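DNA repair protein RAD7 (PDB 5ZB2) promotes global genome nucleotide excision repair of nontranscribing DNA as part of the GGR complex and binds Elc1 through the part modelled here, which includes a leucine-rich-repeat solenoid. Local coordinates at residues A[185-190]-A[194-199]; A[225-230]-A[247-252]; A[299-304]-A[313-318]; A[52-57]-A[79-84]. All coordinates share one frame; numbering follows the deposited sequence.

Interaction 1 (A[185-190]-A[194-199]); sequences LGLSRL and SNYALL
In the hydrophobic interior of the leucine-rich-repeat solenoid, Leu185 and Leu187 of strand 184-188 meet Tyr196 and Leu199, which lie in the loop leading to helix 199-202 and at the start of that helix. The backbones stay well apart, with the CA atoms of Leu187 and Tyr196 separated by 9.5 Å, and side chains fill the interval. Methyl groups do the touching at one end: Leu185 CD2 sits 3.9 Å from Leu199 CD2, the two chains meeting at a slant. Leu187 reaches both partners with one branch. Its CD1 is 4.2 Å from Tyr196 CE1 and rather farther from Leu199 CD1. The leucine and the tyrosine run past one another in opposite senses.

The tyrosine has CG anti to its carbonyl carbon (chi1 -64°), which sends the ring back toward the strand and its hydroxyl to the backbone of Leu190, just past the strand. Two waters complete the reach. Water 1 lies in the ring plane, 2.7 Å from Tyr196 OH, and is hydrogen-bonded to Leu190 O, while water 2 accepts from Leu190 N at 2.8 Å and also bonds Tyr196 OH. Both backbone polar atoms of Leu190 are thereby tied to one buried phenol. Pro216 and Val222 pack on Tyr196, and Leu175 of helix 168-178 on Leu199. Strand leucines facing inward against the side chains of the convex segment are the hallmark of the leucine-rich-repeat fold.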
loop_
_atom_site.group_PDB
_atom_site.type_symbol
_atom_site.label_atom_id
_atom_site.label_comp_id
_atom_site.label_asym_id
_atom_site.label_seq_id
_atom_site.Cartn_x
_atom_site.Cartn_y
_atom_site.Cartn_z
ATOM N N LEU A 185 -18.047 24.292 9.036
ATOM C CA LEU A 185 -18.433 23.014 9.620
ATOM C C LEU A 185 -19.663 22.464 8.911
ATOM O O LEU A 185 -20.635 23.190 8.676
ATOM C CB LEU A 185 -18.725 23.150 11.119
ATOM C CG LEU A 185 -19.219 21.884 11.824
ATOM C CD1 LEU A 185 -18.131 20.807 11.851
ATOM C CD2 LEU A 185 -19.688 22.213 13.230
ATOM N N GLY A 186 -19.616 21.174 8.587
ATOM C CA GLY A 186 -20.737 20.496 7.970
ATOM C C GLY A 186 -21.079 19.186 8.649
ATOM O O GLY A 186 -20.198 18.358 8.903
ATOM N N LEU A 187 -22.361 18.992 8.953
ATOM C CA LEU A 187 -22.855 17.780 9.607
ATOM C C LEU A 187 -24.128 17.367 8.886
ATOM O O LEU A 187 -25.161 18.028 9.031
ATOM C CB LEU A 187 -23.125 18.017 11.095
ATOM C CG LEU A 187 -21.949 18.549 11.919
ATOM C CD1 LEU A 187 -22.402 18.992 13.311
ATOM C CD2 LEU A 187 -20.859 17.495 12.018
ATOM N N SER A 188 -24.063 16.282 8.114
ATOM C CA SER A 188 -25.168 15.901 7.240
ATOM C C SER A 188 -25.411 14.404 7.337
ATOM O O SER A 188 -24.511 13.607 7.053
ATOM C CB SER A 188 -24.878 16.300 5.791
ATOM O OG SER A 188 -25.746 15.620 4.900
ATOM N N ARG A 189 -26.631 14.025 7.716
ATOM C CA ARG A 189 -27.049 12.625 7.729
ATOM C C ARG A 189 -26.117 11.785 8.606
ATOM O O ARG A 189 -25.534 10.787 8.174
ATOM C CB ARG A 189 -27.114 12.073 6.301
ATOM C CG ARG A 189 -28.237 12.661 5.463
ATOM C CD ARG A 189 -28.410 11.918 4.145
ATOM N NE ARG A 189 -29.574 12.398 3.401
ATOM C CZ ARG A 189 -30.821 11.975 3.597
ATOM N NH1 ARG A 189 -31.087 11.057 4.519
ATOM N NH2 ARG A 189 -31.813 12.476 2.870
ATOM N N LEU A 190 -25.987 12.217 9.861
ATOM C CA LEU A 190 -25.167 11.540 10.861
ATOM C C LEU A 190 -26.111 10.974 11.920
ATOM O O LEU A 190 -26.520 11.679 12.847
ATOM C CB LEU A 190 -24.139 12.501 11.450
ATOM C CG LEU A 190 -23.263 13.199 10.400
ATOM C CD1 LEU A 190 -22.363 14.238 11.048
ATOM C CD2 LEU A 190 -22.426 12.189 9.613
ATOM N N SER A 194 -26.344 13.632 18.301
ATOM C CA SER A 194 -27.439 14.305 18.990
ATOM C C SER A 194 -27.015 15.550 19.756
ATOM O O SER A 194 -27.889 16.349 20.107
ATOM C CB SER A 194 -28.126 13.347 19.971
ATOM O OG SER A 194 -27.294 13.111 21.090
ATOM N N ASN A 195 -25.726 15.752 20.014
ATOM C CA ASN A 195 -25.252 16.861 20.844
ATOM C C ASN A 195 -24.960 18.114 20.022
ATOM O O ASN A 195 -23.893 18.723 20.133
ATOM C CB ASN A 195 -24.016 16.427 21.626
ATOM C CG ASN A 195 -24.321 15.348 22.641
ATOM O OD1 ASN A 195 -25.424 14.798 22.668
ATOM N ND2 ASN A 195 -23.343 15.035 23.485
ATOM N N TYR A 196 -25.926 18.523 19.197
ATOM C CA TYR A 196 -25.788 19.773 18.459
ATOM C C TYR A 196 -25.691 20.972 19.392
ATOM O O TYR A 196 -25.211 22.034 18.978
ATOM C CB TYR A 196 -26.966 19.947 17.500
ATOM C CG TYR A 196 -27.030 18.888 16.422
ATOM C CD1 TYR A 196 -26.304 19.019 15.245
ATOM C CD2 TYR A 196 -27.822 17.760 16.580
ATOM C CE1 TYR A 196 -26.364 18.050 14.253
ATOM C CE2 TYR A 196 -27.888 16.786 15.599
ATOM C CZ TYR A 196 -27.158 16.937 14.437
ATOM O OH TYR A 196 -27.229 15.964 13.465
ATOM N N ALA A 197 -26.124 20.817 20.644
ATOM C CA ALA A 197 -26.083 21.904 21.612
ATOM C C ALA A 197 -24.661 22.313 21.981
ATOM O O ALA A 197 -24.475 23.387 22.561
ATOM C CB ALA A 197 -26.846 21.496 22.872
ATOM N N LEU A 198 -23.659 21.489 21.672
ATOM C CA LEU A 198 -22.279 21.844 21.984
ATOM C C LEU A 198 -21.692 22.856 21.008
ATOM O O LEU A 198 -20.667 23.472 21.324
ATOM C CB LEU A 198 -21.396 20.590 21.994
ATOM C CG LEU A 198 -21.730 19.515 23.028
ATOM C CD1 LEU A 198 -20.869 18.282 22.815
ATOM C CD2 LEU A 198 -21.555 20.046 24.445
ATOM N N LEU A 199 -22.306 23.043 19.839
ATOM C CA LEU A 199 -21.706 23.913 18.827
ATOM C C LEU A 199 -21.534 25.347 19.313
ATOM O O LEU A 199 -20.453 25.918 19.096
ATOM C CB LEU A 199 -22.531 23.858 17.535
ATOM C CG LEU A 199 -22.686 22.488 16.844
ATOM C CD1 LEU A 199 -23.365 22.645 15.489
ATOM C CD2 LEU A 199 -21.358 21.765 16.681
HETATM O O HOH W 1 -28.307 13.545 13.736
HETATM O O HOH W 2 -27.139 14.661 10.651
#

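Interaction 2 (A[225-230]-A[247-252]); sequences EIIINL and IDLTDS
Ile227 of helix 224-234 packs on Leu249, in the loop ahead of helix 251-261, and Ile228 on Ser252 in that helix's first turn: two successive helices on the convex side of the leucine-rich-repeat solenoid.

The apolar part is a single close approach, Ile227 CG1 to Leu249 CD2 at 3.8 Å, with the two side chains crossing at about a right angle. Both residues are buried, and Met253, in the first turn of helix 251-261, also lies against Ile227.

The polar part organises the start of the second helix. Thr250 is its N-cap, and OG1 accepts from Ser252 N at 3.2 Å with an N-H...O angle of 150°. The same OG1 is hydrogen-bonded to Asp224 OD2, so the capping hydroxyl also ties helix 251-261 to the beginning of helix 224-234. Asp251 extends the connections the other way, its two carboxylate oxygens bonding the hydroxyls of Thr280 and Ser283.

At the partly exposed margin the contact is mixed. Ser252 has OG anti to its backbone N (chi1 173°), which holds the hydroxyl on the side of its own carbonyl; the terminal methyl of Ile228, CD1, lies 3.8 Å from both Ser252 O and Ser252 OG.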
loop_
_atom_site.group_PDB
_atom_site.type_symbol
_atom_site.label_atom_id
_atom_site.label_comp_id
_atom_site.label_asym_id
_atom_site.label_seq_id
_atom_site.Cartn_x
_atom_site.Cartn_y
_atom_site.Cartn_z
ATOM N N GLU A 225 -33.646 27.098 20.107
ATOM C CA GLU A 225 -32.724 27.627 21.108
ATOM C C GLU A 225 -31.272 27.434 20.686
ATOM O O GLU A 225 -30.446 28.342 20.844
ATOM C CB GLU A 225 -32.984 26.957 22.459
ATOM C CG GLU A 225 -32.330 27.660 23.639
ATOM C CD GLU A 225 -32.625 26.985 24.966
ATOM O OE1 GLU A 225 -31.690 26.847 25.783
ATOM O OE2 GLU A 225 -33.790 26.591 25.193
ATOM N N ILE A 226 -30.940 26.259 20.147
ATOM C CA ILE A 226 -29.559 25.985 19.757
ATOM C C ILE A 226 -29.145 26.869 18.586
ATOM O O ILE A 226 -28.036 27.414 18.566
ATOM C CB ILE A 226 -29.388 24.489 19.428
ATOM C CG1 ILE A 226 -29.563 23.653 20.701
ATOM C CG2 ILE A 226 -28.023 24.223 18.793
ATOM C CD1 ILE A 226 -29.616 22.160 20.468
ATOM N N ILE A 227 -30.020 27.018 17.589
ATOM C CA ILE A 227 -29.657 27.793 16.406
ATOM C C ILE A 227 -29.566 29.277 16.736
ATOM O O ILE A 227 -28.729 29.992 16.170
ATOM C CB ILE A 227 -30.663 27.533 15.271
ATOM C CG1 ILE A 227 -30.659 26.048 14.885
ATOM C CG2 ILE A 227 -30.362 28.421 14.060
ATOM C CD1 ILE A 227 -29.298 25.502 14.454
ATOM N N ILE A 228 -30.415 29.767 17.641
ATOM C CA ILE A 228 -30.333 31.167 18.051
ATOM C C ILE A 228 -29.001 31.433 18.738
ATOM O O ILE A 228 -28.280 32.373 18.385
ATOM C CB ILE A 228 -31.522 31.534 18.954
ATOM C CG1 ILE A 228 -32.817 31.497 18.141
ATOM C CG2 ILE A 228 -31.324 32.922 19.582
ATOM C CD1 ILE A 228 -34.072 31.513 18.986
ATOM N N ASN A 229 -28.653 30.607 19.726
ATOM C CA ASN A 229 -27.379 30.780 20.418
ATOM C C ASN A 229 -26.212 30.697 19.445
ATOM O O ASN A 229 -25.248 31.464 19.550
ATOM C CB ASN A 229 -27.237 29.733 21.523
ATOM C CG ASN A 229 -28.219 29.957 22.660
ATOM O OD1 ASN A 229 -28.816 31.026 22.769
ATOM N ND2 ASN A 229 -28.388 28.953 23.511
ATOM N N LEU A 230 -26.287 29.783 18.477
ATOM C CA LEU A 230 -25.223 29.677 17.483
ATOM C C LEU A 230 -25.147 30.936 16.627
ATOM O O LEU A 230 -24.054 31.448 16.355
ATOM C CB LEU A 230 -25.451 28.441 16.617
ATOM C CG LEU A 230 -24.291 27.957 15.750
ATOM C CD1 LEU A 230 -23.061 27.648 16.589
ATOM C CD2 LEU A 230 -24.733 26.726 14.977
ATOM N N ILE A 247 -36.780 20.023 10.795
ATOM C CA ILE A 247 -38.199 20.250 10.908
ATOM C C ILE A 247 -38.715 20.801 12.211
ATOM O O ILE A 247 -39.810 21.255 12.298
ATOM C CB ILE A 247 -39.004 19.007 10.473
ATOM C CG1 ILE A 247 -38.983 17.919 11.532
ATOM C CG2 ILE A 247 -38.478 18.482 9.165
ATOM C CD1 ILE A 247 -40.030 16.860 11.362
ATOM N N ASP A 248 -37.894 20.776 13.218
ATOM C CA ASP A 248 -38.283 21.296 14.522
ATOM C C ASP A 248 -38.148 22.812 14.629
ATOM O O ASP A 248 -38.645 23.394 15.599
ATOM C CB ASP A 248 -37.439 20.629 15.613
ATOM C CG ASP A 248 -38.084 20.702 16.980
ATOM O OD1 ASP A 248 -39.119 20.026 17.183
ATOM O OD2 ASP A 248 -37.549 21.417 17.856
ATOM N N LEU A 249 -37.492 23.462 13.668
ATOM C CA LEU A 249 -37.282 24.901 13.727
ATOM C C LEU A 249 -38.557 25.654 13.358
ATOM O O LEU A 249 -39.348 25.208 12.523
ATOM C CB LEU A 249 -36.143 25.311 12.792
ATOM C CG LEU A 249 -34.779 24.690 13.102
ATOM C CD1 LEU A 249 -33.738 25.138 12.090
ATOM C CD2 LEU A 249 -34.330 25.031 14.514
ATOM N N THR A 250 -38.748 26.814 13.991
ATOM C CA THR A 250 -39.955 27.615 13.824
ATOM C C THR A 250 -39.582 29.069 13.564
ATOM O O THR A 250 -38.405 29.437 13.499
ATOM C CB THR A 250 -40.857 27.526 15.061
ATOM O OG1 THR A 250 -40.254 28.254 16.136
ATOM C CG2 THR A 250 -41.060 26.076 15.484
ATOM N N ASP A 251 -40.611 29.912 13.434
ATOM C CA ASP A 251 -40.381 31.339 13.232
ATOM C C ASP A 251 -39.504 31.929 14.330
ATOM O O ASP A 251 -38.837 32.949 14.110
ATOM C CB ASP A 251 -41.717 32.083 13.173
ATOM C CG ASP A 251 -42.435 31.898 11.846
ATOM O OD1 ASP A 251 -41.832 31.327 10.905
ATOM O OD2 ASP A 251 -43.602 32.343 11.740
ATOM N N SER A 252 -39.491 31.309 15.512
ATOM C CA SER A 252 -38.650 31.798 16.600
ATOM C C SER A 252 -37.198 31.910 16.157
ATOM O O SER A 252 -36.519 32.904 16.443
ATOM C CB SER A 252 -38.776 30.874 17.811
ATOM O OG SER A 252 -37.854 31.247 18.815
#

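Interaction 3 (A[299-304]-A[313-318]); sequences CSFRRC and IELLLN
Strand 298-300 and helix 309-320 keep their backbones apart, Cys299 CA and Leu315 CA being 9.9 Å from each other, and after the strand the chain folds into a type II beta turn from Phe301 to Cys304, closed by Cys304 N to Phe301 O at 2.9 Å. One methyl group bridges the interval. With CG anti to its backbone N (chi1 172°), Leu315 extends toward the strand, and its CD2 touches two neighbours there, Cys299 SG at 4.0 Å and Phe301 CE2 at 3.9 Å. The methyl meets the phenylalanine at its edge, in the plane of the ring, and the two side chains come toward each other from opposite directions.

This is the buried strand-to-helix core of a leucine-rich-repeat solenoid, in which inward-facing residues of the strand and the turn after it pack against the helix that follows. Phe288 of helix 281-290 touches both Phe301 and Leu315, joining the neighbouring helix to the same cluster. Arg302, in the turn, forms a salt bridge with Glu274, whose second oxygen bonds Ser300 OG.

The helix itself widens into a pi-type turn at residues 316-318. There Asn318 ND2 donates to Glu314 O at 2.7 Å, with an N-H...O angle of 160°, arriving in the carbonyl plane on a lone pair. A weaker bond, 3.1 Å long, runs from Asn318 ND2 to Glu314 OE1.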
loop_
_atom_site.group_PDB
_atom_site.type_symbol
_atom_site.label_atom_id
_atom_site.label_comp_id
_atom_site.label_asym_id
_atom_site.label_seq_id
_atom_site.Cartn_x
_atom_site.Cartn_y
_atom_site.Cartn_z
ATOM N N CYS A 299 -29.837 30.072 -3.315
ATOM C CA CYS A 299 -30.887 30.080 -2.305
ATOM C C CYS A 299 -31.875 28.961 -2.597
ATOM O O CYS A 299 -32.306 28.802 -3.743
ATOM C CB CYS A 299 -31.609 31.428 -2.277
ATOM S SG CYS A 299 -32.876 31.540 -1.002
ATOM N N SER A 300 -32.237 28.200 -1.564
ATOM C CA SER A 300 -33.197 27.111 -1.701
ATOM C C SER A 300 -34.204 27.142 -0.562
ATOM O O SER A 300 -33.824 27.249 0.609
ATOM C CB SER A 300 -32.503 25.749 -1.725
ATOM O OG SER A 300 -33.464 24.702 -1.744
ATOM N N PHE A 301 -35.484 27.039 -0.915
ATOM C CA PHE A 301 -36.572 26.878 0.041
ATOM C C PHE A 301 -37.345 25.588 -0.222
ATOM O O PHE A 301 -38.536 25.498 0.078
ATOM C CB PHE A 301 -37.519 28.078 -0.003
ATOM C CG PHE A 301 -36.858 29.392 0.307
ATOM C CD1 PHE A 301 -36.260 29.610 1.535
ATOM C CD2 PHE A 301 -36.853 30.416 -0.626
ATOM C CE1 PHE A 301 -35.655 30.823 1.824
ATOM C CE2 PHE A 301 -36.253 31.634 -0.342
ATOM C CZ PHE A 301 -35.654 31.835 0.882
ATOM N N ARG A 302 -36.670 24.580 -0.776
ATOM C CA ARG A 302 -37.316 23.320 -1.122
ATOM C C ARG A 302 -38.154 22.796 0.036
ATOM O O ARG A 302 -37.645 22.584 1.141
ATOM C CB ARG A 302 -36.262 22.281 -1.520
ATOM C CG ARG A 302 -36.849 20.936 -1.950
ATOM C CD ARG A 302 -35.767 19.919 -2.296
ATOM N NE ARG A 302 -34.979 19.568 -1.121
ATOM C CZ ARG A 302 -35.371 18.713 -0.181
ATOM N NH1 ARG A 302 -36.550 18.107 -0.271
ATOM N NH2 ARG A 302 -34.582 18.466 0.856
ATOM N N ARG A 303 -39.443 22.588 -0.237
ATOM C CA ARG A 303 -40.384 21.976 0.703
ATOM C C ARG A 303 -40.568 22.815 1.967
ATOM O O ARG A 303 -40.852 22.281 3.041
ATOM C CB ARG A 303 -39.971 20.544 1.057
ATOM C CG ARG A 303 -40.274 19.545 -0.057
ATOM C CD ARG A 303 -40.183 18.101 0.410
ATOM N NE ARG A 303 -41.098 17.815 1.513
ATOM C CZ ARG A 303 -42.411 17.649 1.382
ATOM N NH1 ARG A 303 -42.985 17.751 0.189
ATOM N NH2 ARG A 303 -43.155 17.390 2.448
ATOM N N CYS A 304 -40.427 24.137 1.846
ATOM C CA CYS A 304 -40.910 25.064 2.871
ATOM C C CYS A 304 -42.372 25.366 2.561
ATOM O O CYS A 304 -42.729 26.412 2.013
ATOM C CB CYS A 304 -40.066 26.327 2.902
ATOM S SG CYS A 304 -38.631 26.207 3.958
ATOM N N ILE A 313 -40.807 37.879 -2.880
ATOM C CA ILE A 313 -40.719 39.254 -3.364
ATOM C C ILE A 313 -39.743 40.050 -2.507
ATOM O O ILE A 313 -38.856 40.737 -3.024
ATOM C CB ILE A 313 -42.115 39.905 -3.392
ATOM C CG1 ILE A 313 -43.004 39.191 -4.416
ATOM C CG2 ILE A 313 -42.017 41.398 -3.717
ATOM C CD1 ILE A 313 -44.438 39.686 -4.454
ATOM N N GLU A 314 -39.895 39.971 -1.183
ATOM C CA GLU A 314 -38.979 40.683 -0.296
ATOM C C GLU A 314 -37.540 40.234 -0.520
ATOM O O GLU A 314 -36.611 41.047 -0.447
ATOM C CB GLU A 314 -39.386 40.473 1.163
ATOM C CG GLU A 314 -40.704 41.136 1.562
ATOM C CD GLU A 314 -40.645 42.659 1.530
ATOM O OE1 GLU A 314 -39.536 43.221 1.406
ATOM O OE2 GLU A 314 -41.715 43.297 1.630
ATOM N N LEU A 315 -37.334 38.942 -0.792
ATOM C CA LEU A 315 -35.991 38.450 -1.086
ATOM C C LEU A 315 -35.415 39.137 -2.320
ATOM O O LEU A 315 -34.298 39.667 -2.289
ATOM C CB LEU A 315 -36.018 36.931 -1.280
ATOM C CG LEU A 315 -34.721 36.276 -1.775
ATOM C CD1 LEU A 315 -33.606 36.423 -0.754
ATOM C CD2 LEU A 315 -34.948 34.807 -2.107
ATOM N N LEU A 316 -36.169 39.138 -3.421
ATOM C CA LEU A 316 -35.665 39.695 -4.673
ATOM C C LEU A 316 -35.457 41.202 -4.576
ATOM O O LEU A 316 -34.444 41.726 -5.053
ATOM C CB LEU A 316 -36.630 39.365 -5.811
ATOM C CG LEU A 316 -36.871 37.877 -6.070
ATOM C CD1 LEU A 316 -38.060 37.699 -6.989
ATOM C CD2 LEU A 316 -35.635 37.217 -6.661
ATOM N N LEU A 317 -36.400 41.918 -3.964
ATOM C CA LEU A 317 -36.337 43.374 -3.920
ATOM C C LEU A 317 -35.317 43.912 -2.923
ATOM O O LEU A 317 -35.067 45.121 -2.919
ATOM C CB LEU A 317 -37.718 43.945 -3.589
ATOM C CG LEU A 317 -38.643 44.190 -4.787
ATOM C CD1 LEU A 317 -38.769 42.949 -5.654
ATOM C CD2 LEU A 317 -40.017 44.647 -4.315
ATOM N N ASN A 318 -34.720 43.065 -2.086
ATOM C CA ASN A 318 -33.754 43.510 -1.087
ATOM C C ASN A 318 -32.334 43.064 -1.433
ATOM O O ASN A 318 -31.537 42.737 -0.551
ATOM C CB ASN A 318 -34.154 43.023 0.304
ATOM C CG ASN A 318 -35.270 43.861 0.916
ATOM O OD1 ASN A 318 -35.014 44.849 1.603
ATOM N ND2 ASN A 318 -36.515 43.471 0.662
#

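Interaction 4 (A[52-57]-A[79-84]); sequences NLAKAL and LTFSDC
Ala54 is linked to the residues just beyond strand 78-81 through one hydroxyl: Ser58 OG is hydrogen-bonded to Ala54 O, and Ser82 N and Asp83 N both approach it in weak hydrogen bonds, while at the other end of the contact Asn51 OD1 bonds Thr80 N. Helix 50-59 is thus attached to the strand by side chains just outside the two segments, whereas between the segments themselves the meeting is one of carbon with carbon and carbon with oxygen.

Its centre is the methyl of Ala54. Ala54 CB is 3.6 Å from Thr80 O and 3.7 Å from Phe81 CD1, with Phe81 CE1 barely farther. The methyl rests at the edge of the phenyl ring, near its plane. The backbones come close enough for this because alanine is so short: Ala54 CA and Phe81 CA are 6.0 Å apart. Phe81 starts out pointing away from the helix, but with CG anti to its carbonyl carbon (chi1 -78°) the ring swings back to the alanine. One face of the ring carries Leu79 CG, 4.0 Å above the plane and offset toward the rim.

Helix 50-59 also meets the partner protein: Leu53 packs on Leu92 of Elongin-C, and Leu57 on Leu95 of Elongin-C. The chemistry is consistent with a helix that covers the first strand of the leucine-rich-repeat solenoid through Ala54 and offers Elongin-C a largely apolar surface.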
loop_
_atom_site.group_PDB
_atom_site.type_symbol
_atom_site.label_atom_id
_atom_site.label_comp_id
_atom_site.label_asym_id
_atom_site.label_seq_id
_atom_site.Cartn_x
_atom_site.Cartn_y
_atom_site.Cartn_z
ATOM N N ASN A 52 -11.964 19.895 -13.333
ATOM C CA ASN A 52 -12.908 19.578 -14.399
ATOM C C ASN A 52 -12.699 18.156 -14.899
ATOM O O ASN A 52 -13.668 17.436 -15.170
ATOM C CB ASN A 52 -12.765 20.578 -15.547
ATOM C CG ASN A 52 -13.242 21.970 -15.171
ATOM O OD1 ASN A 52 -12.512 22.952 -15.314
ATOM N ND2 ASN A 52 -14.474 22.061 -14.687
ATOM N N LEU A 53 -11.441 17.729 -15.018
ATOM C CA LEU A 53 -11.161 16.356 -15.420
ATOM C C LEU A 53 -11.703 15.373 -14.390
ATOM O O LEU A 53 -12.361 14.388 -14.741
ATOM C CB LEU A 53 -9.656 16.172 -15.616
ATOM C CG LEU A 53 -9.162 14.757 -15.928
ATOM C CD1 LEU A 53 -9.823 14.196 -17.179
ATOM C CD2 LEU A 53 -7.648 14.757 -16.080
ATOM N N ALA A 54 -11.451 15.639 -13.105
ATOM C CA ALA A 54 -11.972 14.777 -12.051
ATOM C C ALA A 54 -13.490 14.678 -12.124
ATOM O O ALA A 54 -14.060 13.597 -11.930
ATOM C CB ALA A 54 -11.533 15.301 -10.683
ATOM N N LYS A 55 -14.161 15.795 -12.414
ATOM C CA LYS A 55 -15.618 15.789 -12.507
ATOM C C LYS A 55 -16.088 14.893 -13.647
ATOM O O LYS A 55 -17.028 14.104 -13.488
ATOM C CB LYS A 55 -16.136 17.216 -12.699
ATOM C CG LYS A 55 -17.651 17.340 -12.618
ATOM C CD LYS A 55 -18.155 18.652 -13.210
ATOM C CE LYS A 55 -18.079 18.651 -14.734
ATOM N NZ LYS A 55 -18.775 19.821 -15.344
ATOM N N ALA A 56 -15.448 15.004 -14.812
ATOM C CA ALA A 56 -15.829 14.168 -15.945
ATOM C C ALA A 56 -15.664 12.690 -15.608
ATOM O O ALA A 56 -16.559 11.876 -15.860
ATOM C CB ALA A 56 -14.999 14.542 -17.172
ATOM N N LEU A 57 -14.524 12.327 -15.021
ATOM C CA LEU A 57 -14.298 10.938 -14.638
ATOM C C LEU A 57 -15.318 10.487 -13.597
ATOM O O LEU A 57 -15.898 9.400 -13.710
ATOM C CB LEU A 57 -12.870 10.769 -14.116
ATOM C CG LEU A 57 -11.772 11.027 -15.151
ATOM C CD1 LEU A 57 -10.399 11.031 -14.505
ATOM C CD2 LEU A 57 -11.822 9.988 -16.274
ATOM N N LEU A 79 -8.419 20.154 -4.439
ATOM C CA LEU A 79 -8.849 19.018 -5.242
ATOM C C LEU A 79 -10.191 18.513 -4.735
ATOM O O LEU A 79 -10.384 18.357 -3.523
ATOM C CB LEU A 79 -7.811 17.888 -5.200
ATOM C CG LEU A 79 -8.184 16.608 -5.952
ATOM C CD1 LEU A 79 -8.348 16.876 -7.444
ATOM C CD2 LEU A 79 -7.142 15.524 -5.708
ATOM N N THR A 80 -11.108 18.250 -5.666
ATOM C CA THR A 80 -12.418 17.686 -5.368
ATOM C C THR A 80 -12.616 16.434 -6.210
ATOM O O THR A 80 -12.432 16.470 -7.429
ATOM C CB THR A 80 -13.541 18.697 -5.657
ATOM O OG1 THR A 80 -13.406 19.825 -4.788
ATOM C CG2 THR A 80 -14.920 18.071 -5.455
ATOM N N PHE A 81 -12.980 15.331 -5.551
ATOM C CA PHE A 81 -13.359 14.081 -6.210
ATOM C C PHE A 81 -14.823 13.818 -5.880
ATOM O O PHE A 81 -15.165 13.584 -4.715
ATOM C CB PHE A 81 -12.490 12.907 -5.744
ATOM C CG PHE A 81 -11.114 12.850 -6.367
ATOM C CD1 PHE A 81 -10.795 13.583 -7.500
ATOM C CD2 PHE A 81 -10.143 12.024 -5.818
ATOM C CE1 PHE A 81 -9.530 13.502 -8.062
ATOM C CE2 PHE A 81 -8.882 11.940 -6.376
ATOM C CZ PHE A 81 -8.574 12.680 -7.498
ATOM N N SER A 82 -15.684 13.841 -6.901
ATOM C CA SER A 82 -17.121 13.725 -6.678
ATOM C C SER A 82 -17.576 12.289 -6.436
ATOM O O SER A 82 -18.640 12.087 -5.839
ATOM C CB SER A 82 -17.886 14.311 -7.868
ATOM O OG SER A 82 -17.647 15.704 -7.984
ATOM N N ASP A 83 -16.810 11.292 -6.876
ATOM C CA ASP A 83 -17.168 9.894 -6.621
ATOM C C ASP A 83 -15.873 9.094 -6.518
ATOM O O ASP A 83 -15.282 8.747 -7.544
ATOM C CB ASP A 83 -18.073 9.344 -7.716
ATOM C CG ASP A 83 -18.512 7.908 -7.449
ATOM O OD1 ASP A 83 -17.848 7.207 -6.656
ATOM O OD2 ASP A 83 -19.522 7.476 -8.041
ATOM N N CYS A 84 -15.457 8.797 -5.283
ATOM C CA CYS A 84 -14.249 8.033 -4.995
ATOM C C CYS A 84 -14.524 6.560 -4.739
ATOM O O CYS A 84 -13.633 5.857 -4.254
ATOM C CB CYS A 84 -13.539 8.594 -3.762
ATOM S SG CYS A 84 -13.252 10.343 -3.763
#

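Along the chain the four contacts follow in series, beginning with interaction 4 at the first strand of the solenoid. Interactions 1 and 2 adjoin directly, their centres 14 Å apart: Ile226 CG2 lies 3.6 Å from Tyr196 O, and Leu230 packs on Leu199, so the two contacts pack directly against each other. Interaction 3 lies farther round the arc, its centre 19 Å from that of interaction 2, without touching it. Interaction 4 is 36 Å from interaction 2, between centres, across the middle of the chain. It alone of the four touches Elongin-C, and the side chain of Phe81 is about 11 Å from the long bound polyethylene glycol.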